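Local coordinates for protein APL1 (Anopheles gambiae, PDB 3O6N) that probably pairs with the leucine-rich repeat protein LRIM1 in a heterodimeric complex that regulates complement-like immunity in the mosquito, at residues S329-K334 with H348-C353; N258-I263 with L277-N282; T229-Q234 with P248-V253. All blocks are in the same frame, centred on the assembly; numbering follows the deposited sequence. Where two conformers were deposited one is given.

Contact 1. Residues S329-K334 with H348-C353; sequences SIVTLK and HNDWDC
Asn349 and Ile330 lie side by side and point the same way. The amide oxygen OD1 of Asn349 takes the backbone N of Ile330 in a bond of 2.9 Å, with 165° at the hydrogen. The donor is tilted from the carbonyl plane of the amide. OD1 also rests on the isoleucine itself, 3.4 Å from CB of Ile330. The other end of the amide, ND2, bonds to the carbonyls of Leu325 and Leu346. The group is therefore gripped at both ends, which fixes its rotation, as in the asparagine ladder of leucine-rich repeats.

Trp351 leaves the backbone away from 329-334. With chi1 at -60°, CG stands beside the tryptophan's own N, and the indole comes back alongside Ile330. CZ3 of Trp351 meets CG2 of Ile330 at 3.6 Å. It also meets CB of Leu333 at 3.8 Å, an oblique approach. Ile330 O sits over one face of the ring, toward the rim, while CA of Thr332 lies at the edge in the ring plane. A bond from NE1 to Leu346 O helps set the turn of the indole.

The backbones join twice. Asp350 N donates to Ile330 O at 2.9 Å, and Asp352 N donates to Val331 O at 2.8 Å. One water donates both to Ser329 O and to OD2 of Asp350; OD1 of that carboxylate bonds to Tyr379.

The surroundings are consistent with a cysteine-rich cap ending the solenoid. Asp352 is the N-cap of helix 353-359, with OD2 on Ser355 N. The helix packs Leu356 on Trp351 and Leu359 on Leu333. The Cys353-Cys387 disulfide joins the start of this helix to strand 385-388, which pairs with the short strand 351-352.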
ATOM      1  N   SER A 329     -17.219  11.261 -22.517  1.00 16.41           N
ATOM      2  CA  SER A 329     -18.077  11.729 -23.609  1.00 17.54           C
ATOM      3  C   SER A 329     -18.023  13.251 -23.717  1.00 15.10           C
ATOM      4  O   SER A 329     -19.039  13.916 -23.975  1.00 17.29           O
ATOM      5  CB  SER A 329     -19.518  11.249 -23.416  1.00 23.45           C
ATOM      6  OG  SER A 329     -19.589   9.833 -23.461  1.00 19.18           O
ATOM      7  N   ILE A 330     -16.824  13.794 -23.533  1.00 17.39           N
ATOM      8  CA  ILE A 330     -16.625  15.240 -23.460  1.00 16.23           C
ATOM      9  C   ILE A 330     -16.794  15.925 -24.816  1.00 16.26           C
ATOM     10  O   ILE A 330     -16.307  15.433 -25.838  1.00 17.77           O
ATOM     11  CB  ILE A 330     -15.240  15.561 -22.868  1.00 16.92           C
ATOM     12  CG1 ILE A 330     -15.170  15.056 -21.425  1.00 17.12           C
ATOM     13  CG2 ILE A 330     -14.962  17.054 -22.942  1.00 17.84           C
ATOM     14  CD1 ILE A 330     -13.758  14.957 -20.862  1.00 15.58           C
ATOM     15  N   VAL A 331     -17.476  17.065 -24.816  0.56 16.72           N
ATOM     16  CA  VAL A 331     -17.790  17.770 -26.053  0.56 17.49           C
ATOM     17  C   VAL A 331     -16.872  18.963 -26.317  0.56 17.55           C
ATOM     18  O   VAL A 331     -16.544  19.257 -27.465  0.56 20.66           O
ATOM     19  CB  VAL A 331     -19.256  18.235 -26.063  0.56 17.73           C
ATOM     20  CG1 VAL A 331     -20.184  17.035 -26.135  0.56 20.62           C
ATOM     21  CG2 VAL A 331     -19.553  19.070 -24.829  0.56 16.36           C
ATOM     22  N   THR A 332     -16.459  19.651 -25.258  1.00 16.80           N
ATOM     23  CA  THR A 332     -15.585  20.811 -25.406  1.00 19.27           C
ATOM     24  C   THR A 332     -14.498  20.901 -24.335  1.00 18.50           C
ATOM     25  O   THR A 332     -14.625  20.350 -23.243  1.00 20.55           O
ATOM     26  CB  THR A 332     -16.380  22.136 -25.383  1.00 22.34           C
ATOM     27  OG1 THR A 332     -16.998  22.299 -24.103  1.00 20.30           O
ATOM     28  CG2 THR A 332     -17.451  22.156 -26.463  1.00 18.10           C
ATOM     29  N   LEU A 333     -13.433  21.619 -24.668  1.00 18.66           N
ATOM     30  CA  LEU A 333     -12.349  21.885 -23.738  1.00 15.97           C
ATOM     31  C   LEU A 333     -11.724  23.220 -24.112  1.00 17.32           C
ATOM     32  O   LEU A 333     -11.444  23.471 -25.282  1.00 18.62           O
ATOM     33  CB  LEU A 333     -11.295  20.775 -23.804  1.00 16.77           C
ATOM     34  CG  LEU A 333     -10.086  20.953 -22.881  1.00 13.77           C
ATOM     35  CD1 LEU A 333     -10.518  20.875 -21.417  1.00 15.81           C
ATOM     36  CD2 LEU A 333      -8.999  19.918 -23.183  1.00 13.89           C
ATOM     37  N   LYS A 334     -11.522  24.078 -23.118  0.62 18.07           N
ATOM     38  CA  LYS A 334     -10.903  25.378 -23.341  0.62 19.45           C
ATOM     39  C   LYS A 334      -9.650  25.532 -22.491  0.62 20.54           C
ATOM     40  O   LYS A 334      -9.655  25.220 -21.302  0.62 22.46           O
ATOM     41  CB  LYS A 334     -11.877  26.509 -22.997  0.62 22.19           C
ATOM     42  CG  LYS A 334     -12.991  26.726 -23.999  0.62 27.23           C
ATOM     43  CD  LYS A 334     -13.861  27.901 -23.569  0.62 29.80           C
ATOM     44  CE  LYS A 334     -14.955  28.193 -24.580  0.62 30.09           C
ATOM     45  NZ  LYS A 334     -15.825  29.309 -24.117  0.62 28.49           N
ATOM     46  N   HIS A 348     -11.107   9.211 -27.565  1.00 16.88           N
ATOM     47  CA  HIS A 348     -12.310   8.525 -27.112  1.00 17.65           C
ATOM     48  C   HIS A 348     -13.224   9.447 -26.317  1.00 19.09           C
ATOM     49  O   HIS A 348     -13.548   9.172 -25.164  1.00 19.23           O
ATOM     50  CB  HIS A 348     -11.954   7.288 -26.283  1.00 17.21           C
ATOM     51  CG  HIS A 348     -11.237   6.231 -27.060  1.00 26.96           C
ATOM     52  ND1 HIS A 348      -9.875   6.260 -27.275  1.00 32.37           N
ATOM     53  CD2 HIS A 348     -11.692   5.118 -27.682  1.00 27.97           C
ATOM     54  CE1 HIS A 348      -9.523   5.205 -27.989  1.00 33.57           C
ATOM     55  NE2 HIS A 348     -10.606   4.497 -28.251  1.00 33.99           N
ATOM     56  N   ASN A 349     -13.635  10.543 -26.944  1.00 15.54           N
ATOM     57  CA  ASN A 349     -14.629  11.430 -26.358  1.00 17.89           C
ATOM     58  C   ASN A 349     -15.745  11.728 -27.360  1.00 18.71           C
ATOM     59  O   ASN A 349     -16.086  10.868 -28.175  1.00 18.06           O
ATOM     60  CB  ASN A 349     -13.973  12.700 -25.815  1.00 15.49           C
ATOM     61  CG  ASN A 349     -13.446  12.517 -24.401  1.00 17.91           C
ATOM     62  OD1 ASN A 349     -14.225  12.404 -23.465  1.00 17.26           O
ATOM     63  ND2 ASN A 349     -12.121  12.472 -24.243  1.00 15.37           N
ATOM     64  N   ASP A 350     -16.316  12.928 -27.305  1.00 16.18           N
ATOM     65  CA  ASP A 350     -17.412  13.293 -28.207  1.00 20.36           C
ATOM     66  C   ASP A 350     -17.284  14.750 -28.649  1.00 19.09           C
ATOM     67  O   ASP A 350     -18.218  15.546 -28.504  1.00 20.04           O
ATOM     68  CB  ASP A 350     -18.762  13.065 -27.523  1.00 20.12           C
ATOM     69  CG  ASP A 350     -19.931  13.185 -28.480  1.00 24.81           C
ATOM     70  OD1 ASP A 350     -19.757  12.864 -29.676  1.00 25.22           O
ATOM     71  OD2 ASP A 350     -21.025  13.596 -28.036  1.00 22.68           O
ATOM     72  N   TRP A 351     -16.126  15.081 -29.210  1.00 18.98           N
ATOM     73  CA  TRP A 351     -15.741  16.467 -29.453  1.00 17.50           C
ATOM     74  C   TRP A 351     -16.606  17.233 -30.444  1.00 18.05           C
ATOM     75  O   TRP A 351     -17.050  16.693 -31.454  1.00 17.78           O
ATOM     76  CB  TRP A 351     -14.290  16.534 -29.932  1.00 16.15           C
ATOM     77  CG  TRP A 351     -13.320  15.980 -28.943  1.00 16.81           C
ATOM     78  CD1 TRP A 351     -12.579  14.844 -29.073  1.00 16.41           C
ATOM     79  CD2 TRP A 351     -12.990  16.535 -27.665  1.00 17.27           C
ATOM     80  NE1 TRP A 351     -11.800  14.658 -27.957  1.00 16.46           N
ATOM     81  CE2 TRP A 351     -12.038  15.679 -27.076  1.00 14.81           C
ATOM     82  CE3 TRP A 351     -13.407  17.671 -26.963  1.00 19.06           C
ATOM     83  CZ2 TRP A 351     -11.492  15.926 -25.815  1.00 17.64           C
ATOM     84  CZ3 TRP A 351     -12.865  17.912 -25.708  1.00 18.71           C
ATOM     85  CH2 TRP A 351     -11.917  17.045 -25.151  1.00 18.57           C
ATOM     86  N   ASP A 352     -16.824  18.505 -30.132  1.00 17.49           N
ATOM     87  CA  ASP A 352     -17.305  19.472 -31.102  1.00 18.20           C
ATOM     88  C   ASP A 352     -16.088  19.945 -31.892  1.00 18.78           C
ATOM     89  O   ASP A 352     -15.060  20.288 -31.305  1.00 17.52           O
ATOM     90  CB  ASP A 352     -17.956  20.654 -30.383  1.00 21.44           C
ATOM     91  CG  ASP A 352     -18.225  21.820 -31.309  1.00 31.09           C
ATOM     92  OD1 ASP A 352     -19.203  21.745 -32.080  1.00 38.00           O
ATOM     93  OD2 ASP A 352     -17.460  22.808 -31.267  1.00 32.35           O
ATOM     94  N   CYS A 353     -16.193  19.957 -33.219  1.00 20.65           N
ATOM     95  CA  CYS A 353     -15.047  20.301 -34.053  1.00 18.97           C
ATOM     96  C   CYS A 353     -14.501  21.702 -33.790  1.00 21.24           C
ATOM     97  O   CYS A 353     -13.288  21.893 -33.725  1.00 18.24           O
ATOM     98  CB  CYS A 353     -15.379  20.135 -35.538  1.00 21.54           C
ATOM     99  SG  CYS A 353     -15.648  18.434 -36.035  1.00 23.73           S
TER
HETATM  100  O   HOH W   1     -21.400  13.726 -25.385  1.00 19.58           O

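Contact 2. Residues N258-I263 with L277-N282; sequences NELEKI and LYISNN
Ile279 and Ile263 reach toward each other, tip to tip, inside the leucine-rich repeat solenoid. CD1 of Ile279 is 3.7 Å from CG1 of Ile263. The other branch of Ile279, CG2, meets CD1 of Leu260 at 3.9 Å, and these two side chains cross at about a right angle. Both pairs are buried in the solenoid interior, between the strand side and the returning chain.

Ser280 turns away from 258-263. Its OG accepts a hydrogen bond of 2.9 Å from ND2 of Asn281, nearly in the amide plane of that asparagine.

Asn282 carries the polar part. It lies side by side with Leu260, and chi1 of -83° keeps its CG beside its own N, with the amide turned back toward 258-263. ND2 of Asn282 donates to Leu255 O and, weakly, to the carbonyls of Ile279 and Ser280. This is a rung of the asparagine ladder. Asn258 is the same kind of residue in the neighbouring turn, with its OD1 on Leu238 N. OD1 of Asn282 is packed close against CB of Asn258, and it accepts from Leu260 N at 2.9 Å and 163°, in the carbonyl plane and on a lone pair.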
ATOM      1  N   ASN A 258     -13.422   3.417  -8.201  1.00 15.81           N
ATOM      2  CA  ASN A 258     -14.419   3.472  -7.145  1.00 14.05           C
ATOM      3  C   ASN A 258     -15.786   3.764  -7.760  1.00 16.96           C
ATOM      4  O   ASN A 258     -15.978   3.558  -8.957  1.00 19.05           O
ATOM      5  CB  ASN A 258     -14.037   4.502  -6.080  1.00 12.80           C
ATOM      6  CG  ASN A 258     -13.051   3.937  -5.058  1.00 14.94           C
ATOM      7  OD1 ASN A 258     -13.450   3.261  -4.113  1.00 18.38           O
ATOM      8  ND2 ASN A 258     -11.758   4.203  -5.255  1.00 14.53           N
ATOM      9  N   GLU A 259     -16.734   4.228  -6.955  1.00 19.31           N
ATOM     10  CA  GLU A 259     -18.089   4.455  -7.450  1.00 21.65           C
ATOM     11  C   GLU A 259     -18.507   5.919  -7.374  1.00 17.65           C
ATOM     12  O   GLU A 259     -19.676   6.228  -7.155  1.00 18.35           O
ATOM     13  CB  GLU A 259     -19.084   3.587  -6.682  1.00 24.14           C
ATOM     14  CG  GLU A 259     -18.692   2.118  -6.626  1.00 32.01           C
ATOM     15  CD  GLU A 259     -19.740   1.266  -5.942  1.00 42.41           C
ATOM     16  OE1 GLU A 259     -20.940   1.585  -6.065  1.00 50.18           O
ATOM     17  OE2 GLU A 259     -19.364   0.279  -5.276  1.00 39.59           O
ATOM     18  N   LEU A 260     -17.550   6.820  -7.562  1.00 15.30           N
ATOM     19  CA  LEU A 260     -17.826   8.246  -7.439  1.00 13.99           C
ATOM     20  C   LEU A 260     -18.600   8.744  -8.654  1.00 18.48           C
ATOM     21  O   LEU A 260     -18.283   8.396  -9.789  1.00 20.06           O
ATOM     22  CB  LEU A 260     -16.521   9.030  -7.298  1.00 18.21           C
ATOM     23  CG  LEU A 260     -15.644   8.664  -6.100  1.00 20.41           C
ATOM     24  CD1 LEU A 260     -14.346   9.458  -6.140  1.00 19.02           C
ATOM     25  CD2 LEU A 260     -16.391   8.901  -4.786  1.00 22.33           C
ATOM     26  N   GLU A 261     -19.614   9.564  -8.411  1.00 17.21           N
ATOM     27  CA  GLU A 261     -20.462  10.058  -9.491  1.00 19.02           C
ATOM     28  C   GLU A 261     -20.251  11.538  -9.761  1.00 19.35           C
ATOM     29  O   GLU A 261     -20.621  12.041 -10.821  1.00 20.07           O
ATOM     30  CB  GLU A 261     -21.932   9.773  -9.191  1.00 23.75           C
ATOM     31  CG  GLU A 261     -22.245   8.290  -9.117  1.00 28.68           C
ATOM     32  CD  GLU A 261     -23.696   8.017  -8.787  1.00 38.05           C
ATOM     33  OE1 GLU A 261     -24.474   8.988  -8.679  1.00 37.02           O
ATOM     34  OE2 GLU A 261     -24.056   6.830  -8.638  1.00 42.63           O
ATOM     35  N   LYS A 262     -19.665  12.240  -8.799  1.00 21.08           N
ATOM     36  CA  LYS A 262     -19.299  13.631  -9.015  1.00 23.28           C
ATOM     37  C   LYS A 262     -18.100  14.045  -8.174  1.00 23.34           C
ATOM     38  O   LYS A 262     -17.836  13.472  -7.118  1.00 26.07           O
ATOM     39  CB  LYS A 262     -20.488  14.561  -8.757  1.00 29.20           C
ATOM     40  CG  LYS A 262     -21.007  14.545  -7.333  1.00 41.60           C
ATOM     41  CD  LYS A 262     -22.265  15.391  -7.214  1.00 48.25           C
ATOM     42  CE  LYS A 262     -22.856  15.318  -5.816  1.00 54.68           C
ATOM     43  NZ  LYS A 262     -24.180  16.000  -5.740  1.00 58.26           N
ATOM     44  N   ILE A 263     -17.369  15.036  -8.671  1.00 19.90           N
ATOM     45  CA  ILE A 263     -16.268  15.640  -7.939  1.00 20.58           C
ATOM     46  C   ILE A 263     -16.517  17.141  -7.825  1.00 27.04           C
ATOM     47  O   ILE A 263     -16.628  17.839  -8.835  1.00 25.64           O
ATOM     48  CB  ILE A 263     -14.913  15.391  -8.631  1.00 18.37           C
ATOM     49  CG1 ILE A 263     -14.505  13.917  -8.511  1.00 18.71           C
ATOM     50  CG2 ILE A 263     -13.834  16.285  -8.028  1.00 19.77           C
ATOM     51  CD1 ILE A 263     -14.176  13.481  -7.079  1.00 22.46           C
ATOM     52  N   LEU A 277      -4.024  13.910  -8.123  1.00 14.32           N
ATOM     53  CA  LEU A 277      -5.371  13.440  -7.843  1.00 10.65           C
ATOM     54  C   LEU A 277      -5.818  12.496  -8.945  1.00 16.46           C
ATOM     55  O   LEU A 277      -6.061  12.921 -10.078  1.00 15.40           O
ATOM     56  CB  LEU A 277      -6.329  14.636  -7.754  1.00 13.09           C
ATOM     57  CG  LEU A 277      -7.826  14.389  -7.536  1.00 14.95           C
ATOM     58  CD1 LEU A 277      -8.075  13.581  -6.270  1.00 15.75           C
ATOM     59  CD2 LEU A 277      -8.581  15.719  -7.474  1.00 16.52           C
ATOM     60  N   TYR A 278      -5.913  11.212  -8.617  1.00 13.57           N
ATOM     61  CA  TYR A 278      -6.312  10.206  -9.593  1.00 12.07           C
ATOM     62  C   TYR A 278      -7.748   9.772  -9.350  1.00 16.34           C
ATOM     63  O   TYR A 278      -8.099   9.357  -8.246  1.00 17.22           O
ATOM     64  CB  TYR A 278      -5.366   8.999  -9.544  1.00 12.68           C
ATOM     65  CG  TYR A 278      -3.907   9.350  -9.732  1.00 19.20           C
ATOM     66  CD1 TYR A 278      -3.366   9.520 -11.007  1.00 19.76           C
ATOM     67  CD2 TYR A 278      -3.062   9.496  -8.638  1.00 21.67           C
ATOM     68  CE1 TYR A 278      -2.021   9.830 -11.179  1.00 19.41           C
ATOM     69  CE2 TYR A 278      -1.722   9.810  -8.805  1.00 21.27           C
ATOM     70  CZ  TYR A 278      -1.209   9.974 -10.073  1.00 18.63           C
ATOM     71  OH  TYR A 278       0.122  10.286 -10.227  1.00 21.53           O
ATOM     72  N   ILE A 279      -8.585   9.895 -10.380  1.00 14.39           N
ATOM     73  CA  ILE A 279      -9.988   9.528 -10.264  1.00 14.12           C
ATOM     74  C   ILE A 279     -10.467   8.778 -11.510  1.00 13.88           C
ATOM     75  O   ILE A 279     -11.618   8.925 -11.927  1.00 17.12           O
ATOM     76  CB  ILE A 279     -10.889  10.786 -10.061  1.00 15.21           C
ATOM     77  CG1 ILE A 279     -10.100  11.913  -9.390  1.00 16.22           C
ATOM     78  CG2 ILE A 279     -12.122  10.433  -9.245  1.00 14.53           C
ATOM     79  CD1 ILE A 279     -10.951  13.110  -8.985  1.00 19.72           C
ATOM     80  N   SER A 280      -9.595   7.980 -12.114  1.00 13.57           N
ATOM     81  CA  SER A 280      -9.987   7.284 -13.337  1.00 17.33           C
ATOM     82  C   SER A 280     -10.946   6.153 -13.001  1.00 17.23           C
ATOM     83  O   SER A 280     -11.005   5.702 -11.856  1.00 14.14           O
ATOM     84  CB  SER A 280      -8.767   6.724 -14.078  1.00 14.80           C
ATOM     85  OG  SER A 280      -8.341   5.499 -13.496  1.00 14.81           O
ATOM     86  N   ASN A 281     -11.702   5.703 -13.995  1.00 13.27           N
ATOM     87  CA  ASN A 281     -12.508   4.501 -13.836  1.00 14.65           C
ATOM     88  C   ASN A 281     -13.490   4.573 -12.667  1.00 18.73           C
ATOM     89  O   ASN A 281     -13.646   3.622 -11.900  1.00 16.45           O
ATOM     90  CB  ASN A 281     -11.595   3.266 -13.717  1.00 14.27           C
ATOM     91  CG  ASN A 281     -10.858   2.958 -15.012  1.00 17.94           C
ATOM     92  OD1 ASN A 281     -11.357   2.220 -15.860  1.00 19.63           O
ATOM     93  ND2 ASN A 281      -9.663   3.519 -15.167  1.00 16.59           N
ATOM     94  N   ASN A 282     -14.147   5.719 -12.534  1.00 16.26           N
ATOM     95  CA  ASN A 282     -15.275   5.843 -11.634  1.00 17.90           C
ATOM     96  C   ASN A 282     -16.528   5.962 -12.487  1.00 20.21           C
ATOM     97  O   ASN A 282     -16.594   5.392 -13.578  1.00 18.61           O
ATOM     98  CB  ASN A 282     -15.105   7.041 -10.693  1.00 16.03           C
ATOM     99  CG  ASN A 282     -14.249   6.709  -9.479  1.00 15.42           C
ATOM    100  OD1 ASN A 282     -14.771   6.463  -8.396  1.00 16.60           O
ATOM    101  ND2 ASN A 282     -12.930   6.686  -9.663  1.00 14.03           N
TER

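Contact 3. Residues T229-Q234 with P248-V253; sequences TILKLQ and PGLVEV
Leu231 lies beside Val253 on the buried side of two parallel strands, and both side chains point the same way. CB of Leu231 already points to the buried face; chi1 of 179° then carries CG away from the backbone N and alongside Val253. The CB meets CD2 of Leu250 at 3.8 Å and, a little farther off, CG2 of Val253. CG of Leu231 then touches the same methyl at 4.1 Å. At the tip, CD2 of Leu231 rests on Val253 CG2 at 4.0 Å.

The backbone holds this register. Thr229 O accepts from two donors, Val251 N at 2.8 Å and Glu252 N at 3.0 Å. Leu231 N then donates to Glu252 O at 3.0 Å.

On the other side of the strands, CD1 of Ile230 packs on CB of Glu252 at 3.8 Å. The carboxylate of Glu252 has its main partner in Arg276, through OE1. Its OE2 makes a long salt bridge of 3.9 Å to Lys232 NZ.

The pairing is one step of the parallel strand array of a leucine-rich repeat solenoid. Strand 209-211 flanks strand 230-232 and bonds to it through Leu210. Strand 276-278 lies beyond strand 252-254, with Leu277 against Val253.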
ATOM      1  N   THR A 229       0.136  12.072   3.738  0.62 14.05           N
ATOM      2  CA  THR A 229       0.694  12.676   2.538  0.62 14.85           C
ATOM      3  C   THR A 229       0.366  11.848   1.299  0.62 14.15           C
ATOM      4  O   THR A 229       0.107  12.390   0.223  0.62 15.17           O
ATOM      5  CB  THR A 229       2.219  12.804   2.683  0.62 17.48           C
ATOM      6  OG1 THR A 229       2.519  13.597   3.841  0.62 20.35           O
ATOM      7  CG2 THR A 229       2.833  13.442   1.456  0.62 17.18           C
ATOM      8  N   ILE A 230       0.380  10.531   1.462  1.00 13.55           N
ATOM      9  CA  ILE A 230       0.062   9.609   0.380  1.00 16.05           C
ATOM     10  C   ILE A 230      -1.076   8.689   0.801  1.00 13.86           C
ATOM     11  O   ILE A 230      -0.957   7.943   1.778  1.00 16.65           O
ATOM     12  CB  ILE A 230       1.283   8.749  -0.013  1.00 16.84           C
ATOM     13  CG1 ILE A 230       2.494   9.635  -0.313  1.00 18.00           C
ATOM     14  CG2 ILE A 230       0.951   7.881  -1.214  1.00 19.25           C
ATOM     15  CD1 ILE A 230       2.324  10.520  -1.527  1.00 22.86           C
ATOM     16  N   LEU A 231      -2.185   8.757   0.074  1.00 11.45           N
ATOM     17  CA  LEU A 231      -3.344   7.931   0.375  1.00 11.66           C
ATOM     18  C   LEU A 231      -3.776   7.154  -0.860  1.00 14.03           C
ATOM     19  O   LEU A 231      -4.242   7.739  -1.842  1.00 14.96           O
ATOM     20  CB  LEU A 231      -4.497   8.808   0.885  1.00 11.79           C
ATOM     21  CG  LEU A 231      -5.815   8.107   1.227  1.00 11.94           C
ATOM     22  CD1 LEU A 231      -5.603   7.032   2.294  1.00 11.94           C
ATOM     23  CD2 LEU A 231      -6.860   9.128   1.689  1.00 15.56           C
ATOM     24  N   LYS A 232      -3.616   5.835  -0.812  0.59 13.26           N
ATOM     25  CA  LYS A 232      -3.991   4.984  -1.932  0.59 14.08           C
ATOM     26  C   LYS A 232      -5.293   4.244  -1.628  0.59 15.17           C
ATOM     27  O   LYS A 232      -5.335   3.376  -0.754  0.59 15.12           O
ATOM     28  CB  LYS A 232      -2.872   3.985  -2.245  0.59 13.47           C
ATOM     29  CG  LYS A 232      -1.481   4.608  -2.316  0.59 12.39           C
ATOM     30  CD  LYS A 232      -1.408   5.721  -3.360  0.59 16.26           C
ATOM     31  CE  LYS A 232      -1.621   5.197  -4.775  0.59 13.32           C
ATOM     32  NZ  LYS A 232      -0.507   4.316  -5.239  0.59 13.91           N
ATOM     33  N   LEU A 233      -6.352   4.595  -2.351  1.00 12.90           N
ATOM     34  CA  LEU A 233      -7.658   3.976  -2.146  1.00 10.74           C
ATOM     35  C   LEU A 233      -8.264   3.437  -3.439  1.00 14.94           C
ATOM     36  O   LEU A 233      -9.474   3.204  -3.512  1.00 15.72           O
ATOM     37  CB  LEU A 233      -8.623   4.975  -1.495  1.00  9.17           C
ATOM     38  CG  LEU A 233      -8.410   5.209  -0.000  1.00 17.32           C
ATOM     39  CD1 LEU A 233      -9.179   6.434   0.472  1.00 17.25           C
ATOM     40  CD2 LEU A 233      -8.826   3.968   0.775  1.00 21.86           C
ATOM     41  N   GLN A 234      -7.435   3.230  -4.455  1.00 16.05           N
ATOM     42  CA  GLN A 234      -7.954   2.750  -5.732  1.00 13.48           C
ATOM     43  C   GLN A 234      -8.513   1.334  -5.571  1.00 16.61           C
ATOM     44  O   GLN A 234      -8.060   0.580  -4.715  1.00 15.18           O
ATOM     45  CB  GLN A 234      -6.881   2.797  -6.830  1.00 13.57           C
ATOM     46  CG  GLN A 234      -5.735   1.809  -6.660  1.00 13.98           C
ATOM     47  CD  GLN A 234      -4.605   2.327  -5.779  1.00 14.51           C
ATOM     48  OE1 GLN A 234      -4.775   3.270  -5.007  1.00 13.98           O
ATOM     49  NE2 GLN A 234      -3.436   1.703  -5.900  1.00 15.57           N
ATOM     50  N   PRO A 248      -5.582  17.669   5.311  1.00 16.65           N
ATOM     51  CA  PRO A 248      -5.090  18.890   4.663  1.00 16.55           C
ATOM     52  C   PRO A 248      -3.655  18.782   4.145  1.00 18.84           C
ATOM     53  O   PRO A 248      -3.232  19.610   3.333  1.00 17.36           O
ATOM     54  CB  PRO A 248      -5.191  19.941   5.775  1.00 17.13           C
ATOM     55  CG  PRO A 248      -5.062  19.153   7.040  1.00 16.52           C
ATOM     56  CD  PRO A 248      -5.760  17.848   6.767  1.00 19.27           C
ATOM     57  N   GLY A 249      -2.920  17.765   4.583  1.00 20.36           N
ATOM     58  CA  GLY A 249      -1.543  17.602   4.154  1.00 16.53           C
ATOM     59  C   GLY A 249      -1.327  16.703   2.945  1.00 15.12           C
ATOM     60  O   GLY A 249      -0.189  16.483   2.535  1.00 15.37           O
ATOM     61  N   LEU A 250      -2.406  16.180   2.370  1.00 13.19           N
ATOM     62  CA  LEU A 250      -2.280  15.233   1.264  1.00 16.54           C
ATOM     63  C   LEU A 250      -1.503  15.804   0.082  1.00 16.68           C
ATOM     64  O   LEU A 250      -1.718  16.945  -0.322  1.00 14.17           O
ATOM     65  CB  LEU A 250      -3.653  14.757   0.790  1.00 13.55           C
ATOM     66  CG  LEU A 250      -4.337  13.658   1.597  1.00 15.39           C
ATOM     67  CD1 LEU A 250      -5.756  13.432   1.078  1.00 16.72           C
ATOM     68  CD2 LEU A 250      -3.517  12.370   1.529  1.00 13.45           C
ATOM     69  N   VAL A 251      -0.601  14.999  -0.466  1.00 14.20           N
ATOM     70  CA  VAL A 251       0.113  15.356  -1.688  1.00 17.27           C
ATOM     71  C   VAL A 251      -0.394  14.519  -2.856  1.00 18.69           C
ATOM     72  O   VAL A 251      -0.489  15.002  -3.985  1.00 18.68           O
ATOM     73  CB  VAL A 251       1.632  15.177  -1.535  1.00 17.22           C
ATOM     74  CG1 VAL A 251       2.334  15.294  -2.891  1.00 16.45           C
ATOM     75  CG2 VAL A 251       2.180  16.201  -0.550  1.00 17.50           C
ATOM     76  N   GLU A 252      -0.726  13.263  -2.575  1.00 15.46           N
ATOM     77  CA  GLU A 252      -1.306  12.380  -3.581  1.00 14.78           C
ATOM     78  C   GLU A 252      -2.447  11.554  -3.002  1.00 18.76           C
ATOM     79  O   GLU A 252      -2.321  10.976  -1.918  1.00 15.86           O
ATOM     80  CB  GLU A 252      -0.243  11.439  -4.165  1.00 14.76           C
ATOM     81  CG  GLU A 252      -0.839  10.249  -4.913  1.00 16.34           C
ATOM     82  CD  GLU A 252       0.205   9.346  -5.551  1.00 24.67           C
ATOM     83  OE1 GLU A 252       1.355   9.788  -5.739  1.00 25.75           O
ATOM     84  OE2 GLU A 252      -0.134   8.190  -5.865  1.00 25.16           O
ATOM     85  N   VAL A 253      -3.565  11.506  -3.719  1.00 14.20           N
ATOM     86  CA  VAL A 253      -4.630  10.576  -3.371  1.00 11.85           C
ATOM     87  C   VAL A 253      -5.131   9.874  -4.628  1.00 14.09           C
ATOM     88  O   VAL A 253      -5.366  10.512  -5.664  1.00 17.34           O
ATOM     89  CB  VAL A 253      -5.790  11.262  -2.604  1.00 19.31           C
ATOM     90  CG1 VAL A 253      -6.435  12.344  -3.458  1.00 24.84           C
ATOM     91  CG2 VAL A 253      -6.819  10.231  -2.168  1.00 18.74           C
TER

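The three contacts follow one another along the solenoid. Contacts 3 and 2 are direct neighbours, with centres 14 Å apart. Asn258 ND2 and Leu233 O, 3.0 Å apart, probably share a hydrogen bond, as do Tyr278 N and Val253 O at 3.1 Å. Leu277 CD1 also packs on Val253 CG1 at 3.5 Å. Contact 1 stands apart near the C-terminal end: its centre is about 19 Å from that of contact 2 and about 30 Å from that of contact 3. Bound N-acetylglucosamine touches Lys232 in contact 3 and Glu259 in contact 2; in contact 1 the side chain of Asn349 is about 12 Å from one. Glycans attached to the protein itself are not evidence of a binding pocket.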